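Local coordinates for protein Glucose/sorbosone dehydrogenases (Escherichia coli K12, PDB 2G8S) that belongs to the glucose/sorbosone dehydrogenase family of beta-propeller proteins and carries a bound calcium ion, at residues A[10-15]-A[346-351]; A[238-243]-A[254-259]; A[274-279]-A[291-296]. All blocks are in the same frame, centred on the assembly; numbering follows the deposited sequence. Where two conformers were deposited one is given.

Interaction 1 (A[10-15]-A[346-351]); sequences VEVLQD and ELLKVS. With EDO (1,2-ethanediol), chain L.
Leu13 lies against Leu347 and Lys349, two residues that share one face of an antiparallel strand pair. Its CB meets Leu347 CD2 at 3.8 Å, while its CD1 reaches Lys349 CB, also at 3.8 Å, so the leucine straddles two residues of strand 345-352. Lys349 is fully extended, its CG anti to the backbone N (chi1 -179°), and runs alongside Glu11 in the same direction. Its NZ passes the Glu11 carboxylate without bonding and donates instead to O1 of a 1,2-ethanediol molecule at 2.8 Å; Tyr335 adds a cation-pi contact to this lysine. On the other face Leu348 CD2 touches two valine methyls, 3.9 Å from Val10 CG1 and 3.8 Å from Val12 CG2, which approach it from directions about a right angle apart. The side chains there cross obliquely. Val12 CG2 also touches Glu346 OE2, an oxygen whose charge is met by a salt bridge to Arg321.

Along the backbone, Glu11 and Lys349 exchange two nearly straight bonds, with N-H...O angles of 168° and 171°. Further on the register slips by one: Leu347 O accepts from Leu13 N at 2.8 Å and, weakly, from Gln14 N at 3.4 Å. Leu13 and Gln14 thus both face Leu347, which defines a classic beta bulge and explains why Leu13 points toward the partner strand. Strand 8-17 forms the outermost strand of a four-stranded antiparallel sheet whose other three strands come from the C-terminal end of the chain, the arrangement known in beta-propellers as the Velcro closure.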
loop_
_atom_site.group_PDB
_atom_site.type_symbol
_atom_site.label_atom_id
_atom_site.label_comp_id
_atom_site.label_asym_id
_atom_site.label_seq_id
_atom_site.Cartn_x
_atom_site.Cartn_y
_atom_site.Cartn_z
ATOM N N VAL A 10 18.877 1.262 -14.843
ATOM C CA VAL A 10 18.687 1.247 -13.396
ATOM C C VAL A 10 19.876 1.939 -12.737
ATOM O O VAL A 10 21.026 1.543 -12.955
ATOM C CB VAL A 10 18.585 -0.195 -12.839
ATOM C CG1 VAL A 10 18.430 -0.178 -11.324
ATOM C CG2 VAL A 10 17.431 -0.956 -13.489
ATOM N N GLU A 11 19.584 2.950 -11.925
ATOM C CA GLU A 11 20.601 3.625 -11.124
ATOM C C GLU A 11 20.305 3.346 -9.658
ATOM O O GLU A 11 19.185 3.583 -9.193
ATOM C CB GLU A 11 20.593 5.137 -11.392
ATOM C CG GLU A 11 21.469 5.923 -10.422
ATOM C CD GLU A 11 21.575 7.407 -10.746
ATOM O OE1 GLU A 11 20.759 7.929 -11.539
ATOM O OE2 GLU A 11 22.478 8.055 -10.174
ATOM N N VAL A 12 21.300 2.838 -8.933
ATOM C CA VAL A 12 21.141 2.632 -7.495
ATOM C C VAL A 12 21.407 3.954 -6.784
ATOM O O VAL A 12 22.547 4.424 -6.744
ATOM C CB VAL A 12 22.088 1.534 -6.943
ATOM C CG1 VAL A 12 21.881 1.363 -5.436
ATOM C CG2 VAL A 12 21.860 0.214 -7.672
ATOM N N LEU A 13 20.354 4.554 -6.239
ATOM C CA LEU A 13 20.484 5.834 -5.544
ATOM C C LEU A 13 21.006 5.676 -4.123
ATOM O O LEU A 13 21.774 6.512 -3.633
ATOM C CB LEU A 13 19.149 6.581 -5.514
ATOM C CG LEU A 13 18.612 7.024 -6.875
ATOM C CD1 LEU A 13 17.289 7.719 -6.683
ATOM C CD2 LEU A 13 19.591 7.944 -7.614
ATOM N N GLN A 14 20.568 4.609 -3.462
ATOM C CA GLN A 14 20.956 4.326 -2.088
ATOM C C GLN A 14 20.893 2.826 -1.856
ATOM O O GLN A 14 19.927 2.178 -2.255
ATOM C CB GLN A 14 20.017 5.048 -1.115
ATOM C CG GLN A 14 20.384 4.865 0.365
ATOM C CD GLN A 14 21.787 5.351 0.674
ATOM O OE1 GLN A 14 22.102 6.520 0.467
ATOM N NE2 GLN A 14 22.640 4.451 1.156
ATOM N N ASP A 15 21.935 2.274 -1.236
ATOM C CA ASP A 15 21.920 0.858 -0.878
ATOM C C ASP A 15 21.885 0.673 0.635
ATOM O O ASP A 15 21.730 1.652 1.386
ATOM C CB ASP A 15 23.083 0.081 -1.530
ATOM C CG ASP A 15 24.457 0.607 -1.131
ATOM O OD1 ASP A 15 24.578 1.321 -0.114
ATOM O OD2 ASP A 15 25.432 0.290 -1.847
ATOM N N GLU A 346 17.540 -1.502 -1.561
ATOM C CA GLU A 346 17.974 -0.418 -2.434
ATOM C C GLU A 346 16.826 0.510 -2.786
ATOM O O GLU A 346 15.666 0.086 -2.861
ATOM C CB GLU A 346 18.538 -0.985 -3.734
ATOM C CG GLU A 346 19.792 -1.834 -3.610
ATOM C CD GLU A 346 20.006 -2.657 -4.870
ATOM O OE1 GLU A 346 19.126 -3.481 -5.197
ATOM O OE2 GLU A 346 21.035 -2.474 -5.544
ATOM N N LEU A 347 17.177 1.772 -3.016
ATOM C CA LEU A 347 16.332 2.731 -3.715
ATOM C C LEU A 347 16.904 2.848 -5.120
ATOM O O LEU A 347 18.081 3.193 -5.286
ATOM C CB LEU A 347 16.380 4.086 -3.015
ATOM C CG LEU A 347 15.771 5.282 -3.758
ATOM C CD1 LEU A 347 14.250 5.169 -3.877
ATOM C CD2 LEU A 347 16.190 6.575 -3.053
ATOM N N LEU A 348 16.065 2.543 -6.115
ATOM C CA LEU A 348 16.470 2.519 -7.514
ATOM C C LEU A 348 15.730 3.580 -8.302
ATOM O O LEU A 348 14.554 3.832 -8.050
ATOM C CB LEU A 348 16.131 1.162 -8.127
ATOM C CG LEU A 348 16.601 -0.104 -7.401
ATOM C CD1 LEU A 348 16.009 -1.365 -8.023
ATOM C CD2 LEU A 348 18.118 -0.173 -7.405
ATOM N N LYS A 349 16.432 4.183 -9.263
ATOM C CA LYS A 349 15.842 5.131 -10.206
ATOM C C LYS A 349 15.875 4.450 -11.569
ATOM O O LYS A 349 16.950 4.068 -12.059
ATOM C CB LYS A 349 16.647 6.435 -10.222
ATOM C CG LYS A 349 16.110 7.525 -11.161
ATOM C CD LYS A 349 16.885 8.813 -10.939
ATOM C CE LYS A 349 16.408 9.932 -11.851
ATOM N NZ LYS A 349 17.158 11.194 -11.591
ATOM N N VAL A 350 14.693 4.284 -12.159
ATOM C CA VAL A 350 14.519 3.397 -13.307
ATOM C C VAL A 350 13.917 4.157 -14.487
ATOM O O VAL A 350 13.031 4.990 -14.308
ATOM C CB VAL A 350 13.621 2.179 -12.926
ATOM C CG1 VAL A 350 13.476 1.213 -14.101
ATOM C CG2 VAL A 350 14.174 1.440 -11.698
ATOM N N SER A 351 14.428 3.875 -15.685
ATOM C CA SER A 351 13.942 4.506 -16.906
ATOM C C SER A 351 14.067 3.533 -18.089
ATOM O O SER A 351 14.865 2.601 -18.049
ATOM C CB SER A 351 14.705 5.811 -17.168
ATOM O OG SER A 351 16.107 5.607 -17.087
HETATM C C1 EDO L . 19.010 12.122 -8.213
HETATM O O1 EDO L . 18.861 11.212 -9.307
HETATM C C2 EDO L . 17.641 12.520 -7.685
HETATM O O2 EDO L . 16.700 11.472 -7.943
#

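Interaction 2 (A[238-243]-A[254-259]). With EDO (1,2-ethanediol), chain N; EDO (1,2-ethanediol), chain E.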
loop_
_atom_site.group_PDB
_atom_site.type_symbol
_atom_site.label_atom_id
_atom_site.label_comp_id
_atom_site.label_asym_id
_atom_site.label_seq_id
_atom_site.Cartn_x
_atom_site.Cartn_y
_atom_site.Cartn_z
ATOM N N ALA A 238 -15.112 -15.790 -1.884
ATOM C CA ALA A 238 -14.729 -15.844 -3.295
ATOM C C ALA A 238 -13.221 -15.675 -3.363
ATOM O O ALA A 238 -12.666 -14.774 -2.728
ATOM C CB ALA A 238 -15.434 -14.737 -4.103
ATOM N N THR A 239 -12.559 -16.548 -4.118
ATOM C CA THR A 239 -11.119 -16.428 -4.319
ATOM C C THR A 239 -10.683 -17.090 -5.620
ATOM O O THR A 239 -11.262 -18.102 -6.036
ATOM C CB THR A 239 -10.320 -17.007 -3.126
ATOM O OG1 THR A 239 -8.915 -16.809 -3.336
ATOM C CG2 THR A 239 -10.605 -18.487 -2.965
ATOM N N TRP A 240 -9.665 -16.504 -6.252
ATOM C CA TRP A 240 -9.009 -17.119 -7.392
ATOM C C TRP A 240 -7.796 -17.939 -6.985
ATOM O O TRP A 240 -7.112 -18.492 -7.845
ATOM C CB TRP A 240 -8.617 -16.055 -8.416
ATOM C CG TRP A 240 -9.789 -15.516 -9.170
ATOM C CD1 TRP A 240 -10.416 -14.308 -8.980
ATOM C CD2 TRP A 240 -10.495 -16.170 -10.233
ATOM N NE1 TRP A 240 -11.461 -14.170 -9.868
ATOM C CE2 TRP A 240 -11.527 -15.296 -10.652
ATOM C CE3 TRP A 240 -10.334 -17.402 -10.892
ATOM C CZ2 TRP A 240 -12.407 -15.623 -11.690
ATOM C CZ3 TRP A 240 -11.207 -17.730 -11.927
ATOM C CH2 TRP A 240 -12.235 -16.836 -12.314
ATOM N N GLY A 241 -7.549 -18.030 -5.682
ATOM C CA GLY A 241 -6.450 -18.828 -5.164
ATOM C C GLY A 241 -6.934 -20.073 -4.449
ATOM O O GLY A 241 -8.142 -20.333 -4.356
ATOM N N ILE A 242 -5.976 -20.849 -3.950
ATOM C CA ILE A 242 -6.270 -22.026 -3.141
ATOM C C ILE A 242 -5.467 -21.941 -1.846
ATOM O O ILE A 242 -4.636 -21.040 -1.683
ATOM C CB ILE A 242 -5.962 -23.346 -3.907
ATOM C CG1 ILE A 242 -4.489 -23.402 -4.351
ATOM C CG2 ILE A 242 -6.947 -23.528 -5.069
ATOM C CD1 ILE A 242 -4.124 -24.664 -5.162
ATOM N N ASN A 243 -5.705 -22.859 -0.915
ATOM C CA ASN A 243 -4.888 -22.877 0.293
ATOM C C ASN A 243 -3.486 -23.376 -0.059
ATOM O O ASN A 243 -3.295 -23.997 -1.104
ATOM C CB ASN A 243 -5.535 -23.732 1.387
ATOM C CG ASN A 243 -5.181 -23.255 2.781
ATOM O OD1 ASN A 243 -4.308 -22.411 2.958
ATOM N ND2 ASN A 243 -5.863 -23.800 3.783
ATOM N N GLY A 254 -16.482 -20.383 -4.196
ATOM C CA GLY A 254 -16.073 -20.472 -5.595
ATOM C C GLY A 254 -15.214 -19.290 -6.001
ATOM O O GLY A 254 -14.797 -18.503 -5.156
ATOM N N GLU A 255 -14.946 -19.191 -7.299
ATOM C CA GLU A 255 -14.190 -18.067 -7.851
ATOM C C GLU A 255 -15.099 -16.858 -8.080
ATOM O O GLU A 255 -14.721 -15.709 -7.840
ATOM C CB GLU A 255 -13.541 -18.475 -9.180
ATOM C CG GLU A 255 -12.562 -19.638 -9.066
ATOM C CD GLU A 255 -13.190 -21.023 -9.255
ATOM O OE1 GLU A 255 -14.436 -21.150 -9.241
ATOM O OE2 GLU A 255 -12.409 -21.986 -9.421
ATOM N N ILE A 256 -16.311 -17.138 -8.549
ATOM C CA ILE A 256 -17.296 -16.120 -8.879
ATOM C C ILE A 256 -18.503 -16.404 -7.995
ATOM O O ILE A 256 -19.046 -17.515 -8.018
ATOM C CB ILE A 256 -17.665 -16.161 -10.388
ATOM C CG1 ILE A 256 -16.403 -15.946 -11.238
ATOM C CG2 ILE A 256 -18.738 -15.117 -10.732
ATOM C CD1 ILE A 256 -16.589 -16.126 -12.722
ATOM N N VAL A 257 -18.899 -15.412 -7.203
ATOM C CA VAL A 257 -19.907 -15.625 -6.168
ATOM C C VAL A 257 -20.871 -14.461 -6.175
ATOM O O VAL A 257 -20.461 -13.307 -6.030
ATOM C CB VAL A 257 -19.248 -15.766 -4.767
ATOM C CG1 VAL A 257 -20.291 -15.801 -3.646
ATOM C CG2 VAL A 257 -18.367 -17.010 -4.708
ATOM N N ALA A 258 -22.161 -14.760 -6.342
ATOM C CA ALA A 258 -23.180 -13.716 -6.359
ATOM C C ALA A 258 -23.095 -12.834 -5.117
ATOM O O ALA A 258 -22.889 -13.328 -4.004
ATOM C CB ALA A 258 -24.552 -14.334 -6.470
ATOM N N GLY A 259 -23.245 -11.529 -5.323
ATOM C CA GLY A 259 -23.208 -10.567 -4.225
ATOM C C GLY A 259 -21.817 -10.038 -3.931
ATOM O O GLY A 259 -21.642 -9.201 -3.036
HETATM C C1 EDO N . -3.640 -21.612 -7.753
HETATM O O1 EDO N . -3.167 -22.134 -9.004
HETATM C C2 EDO N . -4.637 -20.487 -8.005
HETATM O O2 EDO N . -5.925 -21.040 -8.312
HETATM C C1 EDO E . -7.549 -12.116 -2.482
HETATM O O1 EDO E . -8.743 -11.690 -1.799
HETATM C C2 EDO E . -7.522 -13.644 -2.512
HETATM O O2 EDO E . -8.746 -14.128 -3.056
#
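The indole of Trp240 carries Glu255 on one face: Glu255 CB stands 3.6 Å from the centroid of the six-membered ring and only 8° off its normal, a CH-pi contact between two arms of the long beta-propeller loop that joins strands 222-225 and 265-267. Glu255 CG continues over the same face to 3.6 Å from Trp240 CE3, whereas Ile256 CG1 approaches Trp240 CZ2 obliquely at 4.0 Å. Tyr266 also stacks on this indole. The glutamate chain bends at chi2, and its carboxylate plane is turned 46° from the ring. Gln262 links the two segments, accepting from Trp240 NE1 through its OE1 and donating to Glu255 O through its NE2.

A single backbone bridge joins the arms. Thr239 N donates to Gly254 O at 3.1 Å, and Ala238 CB rests on Val257 CG2 nearby. The side chain of Ala238 lies about 6 Å from the calcium ion, which Glu223 and Tyr233 bind. After the bridge the chain turns through an ST turn: with Thr239 OG1 anti to its own N (chi1 -177°), this oxygen accepts from Gly241 N at 3.0 Å and also shares a hydrogen bond with O2 of a 1,2-ethanediol molecule.

Interaction 3 (A[274-279]-A[291-296])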
loop_
_atom_site.group_PDB
_atom_site.type_symbol
_atom_site.label_atom_id
_atom_site.label_comp_id
_atom_site.label_asym_id
_atom_site.label_seq_id
_atom_site.Cartn_x
_atom_site.Cartn_y
_atom_site.Cartn_z
ATOM N N SER A 274 2.957 -5.807 -4.935
ATOM C CA SER A 274 3.277 -4.831 -3.895
ATOM C C SER A 274 2.954 -3.395 -4.362
ATOM O O SER A 274 1.922 -3.166 -4.979
ATOM C CB SER A 274 4.727 -5.011 -3.437
ATOM O OG SER A 274 5.611 -4.814 -4.523
ATOM N N GLY A 275 3.802 -2.430 -4.049
ATOM C CA GLY A 275 3.533 -1.048 -4.437
ATOM C C GLY A 275 3.298 -0.888 -5.928
ATOM O O GLY A 275 3.952 -1.569 -6.729
HETATM N N MSE A 276 2.369 0.009 -6.279
HETATM C CA MSE A 276 1.923 0.262 -7.663
HETATM C C MSE A 276 2.010 1.735 -8.009
HETATM O O MSE A 276 1.764 2.587 -7.148
HETATM C CB MSE A 276 0.441 -0.039 -7.816
HETATM C CG MSE A 276 -0.016 -1.388 -7.508
HETATM SE SE MSE A 276 -1.646 -1.463 -8.389
HETATM C CE MSE A 276 -2.792 -0.434 -7.224
ATOM N N ALA A 277 2.295 2.033 -9.270
ATOM C CA ALA A 277 2.351 3.412 -9.745
ATOM C C ALA A 277 1.842 3.493 -11.173
ATOM O O ALA A 277 2.272 2.728 -12.042
ATOM C CB ALA A 277 3.774 3.926 -9.682
ATOM N N PHE A 278 0.906 4.403 -11.407
ATOM C CA PHE A 278 0.487 4.728 -12.772
ATOM C C PHE A 278 1.482 5.709 -13.368
ATOM O O PHE A 278 2.039 6.556 -12.657
ATOM C CB PHE A 278 -0.902 5.381 -12.765
ATOM C CG PHE A 278 -2.005 4.464 -12.311
ATOM C CD1 PHE A 278 -2.585 3.570 -13.201
ATOM C CD2 PHE A 278 -2.464 4.491 -10.992
ATOM C CE1 PHE A 278 -3.603 2.702 -12.784
ATOM C CE2 PHE A 278 -3.470 3.628 -10.564
ATOM C CZ PHE A 278 -4.044 2.740 -11.460
ATOM N N TYR A 279 1.663 5.619 -14.684
ATOM C CA TYR A 279 2.617 6.480 -15.379
ATOM C C TYR A 279 1.892 7.350 -16.403
ATOM O O TYR A 279 1.326 6.825 -17.360
ATOM C CB TYR A 279 3.734 5.666 -16.034
ATOM C CG TYR A 279 4.870 6.562 -16.460
ATOM C CD1 TYR A 279 5.975 6.762 -15.632
ATOM C CD2 TYR A 279 4.821 7.236 -17.679
ATOM C CE1 TYR A 279 7.011 7.603 -16.024
ATOM C CE2 TYR A 279 5.834 8.068 -18.075
ATOM C CZ TYR A 279 6.931 8.250 -17.250
ATOM O OH TYR A 279 7.935 9.094 -17.649
ATOM N N LEU A 291 0.833 0.940 -15.902
ATOM C CA LEU A 291 0.785 0.739 -14.469
ATOM C C LEU A 291 1.923 -0.219 -14.127
ATOM O O LEU A 291 2.042 -1.291 -14.735
ATOM C CB LEU A 291 -0.554 0.115 -14.082
ATOM C CG LEU A 291 -0.730 -0.446 -12.670
ATOM C CD1 LEU A 291 -0.561 0.651 -11.622
ATOM C CD2 LEU A 291 -2.111 -1.097 -12.579
ATOM N N PHE A 292 2.751 0.166 -13.157
ATOM C CA PHE A 292 3.911 -0.619 -12.752
ATOM C C PHE A 292 3.639 -1.160 -11.370
ATOM O O PHE A 292 3.280 -0.395 -10.479
ATOM C CB PHE A 292 5.172 0.258 -12.734
ATOM C CG PHE A 292 5.582 0.732 -14.096
ATOM C CD1 PHE A 292 6.491 -0.009 -14.859
ATOM C CD2 PHE A 292 5.043 1.905 -14.626
ATOM C CE1 PHE A 292 6.865 0.401 -16.124
ATOM C CE2 PHE A 292 5.417 2.336 -15.908
ATOM C CZ PHE A 292 6.325 1.585 -16.659
ATOM N N ILE A 293 3.779 -2.477 -11.210
ATOM C CA ILE A 293 3.456 -3.151 -9.948
ATOM C C ILE A 293 4.637 -3.975 -9.456
ATOM O O ILE A 293 5.173 -4.817 -10.185
ATOM C CB ILE A 293 2.216 -4.077 -10.089
ATOM C CG1 ILE A 293 1.046 -3.315 -10.725
ATOM C CG2 ILE A 293 1.841 -4.666 -8.728
ATOM C CD1 ILE A 293 -0.244 -4.145 -10.862
ATOM N N GLY A 294 5.057 -3.734 -8.217
ATOM C CA GLY A 294 6.128 -4.537 -7.647
ATOM C C GLY A 294 5.694 -5.977 -7.440
ATOM O O GLY A 294 4.509 -6.252 -7.226
ATOM N N ALA A 295 6.660 -6.892 -7.501
ATOM C CA ALA A 295 6.413 -8.290 -7.200
ATOM C C ALA A 295 7.447 -8.762 -6.185
ATOM O O ALA A 295 8.662 -8.767 -6.454
ATOM C CB ALA A 295 6.454 -9.127 -8.477
ATOM N N LEU A 296 6.967 -9.129 -4.999
ATOM C CA LEU A 296 7.853 -9.593 -3.934
ATOM C C LEU A 296 8.402 -10.994 -4.208
ATOM O O LEU A 296 9.598 -11.243 -4.040
ATOM C CB LEU A 296 7.136 -9.565 -2.581
ATOM C CG LEU A 296 6.809 -8.169 -2.038
ATOM C CD1 LEU A 296 5.652 -8.249 -1.053
ATOM C CD2 LEU A 296 8.039 -7.542 -1.390
#
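Leu291 packs onto the ring of Phe278 across a buried antiparallel beta hairpin, the first two strands of a four-stranded sheet of the beta-propeller. Followed outward, Leu291 begins with CB lying 4.1 Å from Phe278 CD1. CG is set anti to the backbone N (chi1 168°), and from it the branches part. CD1 comes down over the middle of the Phe278 ring, 3.9 Å from its centroid and 11° off the normal, a well-centred CH-pi contact. The same methyl lies 3.5 Å from Ala277 O and also borders Met276 CB. CD2, the other tip, lies over the same face but toward the rim, 4.1 Å from Phe278 CE1.

On this face Met276, present as selenomethionine, runs beside Ile293 and points the same way, with Met276 CG 3.9 Å from Ile293 CG1. Trp212, in strand 210-216 of a neighbouring sheet, covers part of the face: it meets Phe278 edge-to-face and touches Leu291. The opposite face holds Ala277 and Phe292. The Phe292 ring offers its edge to the partner strand, with Ala277 O and Tyr279 CB both near its plane; CE2 of Phe292 is 3.7 Å from Tyr279 CB. Val328 of strand 325-330 packs on Phe292, so sheets on both sides enclose the hairpin.

Ala277 and Phe292 trade two backbone hydrogen bonds, and Gly294 N reaches Gly275 O at 2.8 Å in an almost straight bond (176°). The last rung differs. Ser274 N donates to Gly294 O at 2.8 Å from above the carbonyl plane, while Ser274 OG, though close to that oxygen, makes its hydrogen bond to Ile325 O.

Interaction 1 joins the two ends of the chain, and both other contacts are nested within the loop it closes; interaction 2 comes before interaction 3 in sequence. Their sheets differ: 10-15 with 346-351 belongs to the sheet of strands 8-17, 325-330, 336-340 and 345-352, 274-279 with 291-296 to the preceding one, and interaction 2 to a loop of the sheet before that. Centres of interactions 1 and 3 lie about 15 Å apart on the same side of the chain's centre, those of 2 and 3 about 24 Å apart, and those of 1 and 2 about 38 Å apart on opposite sides. Such spacing fits successive propeller sheets, with ring closure distant from the calcium-bearing loop region.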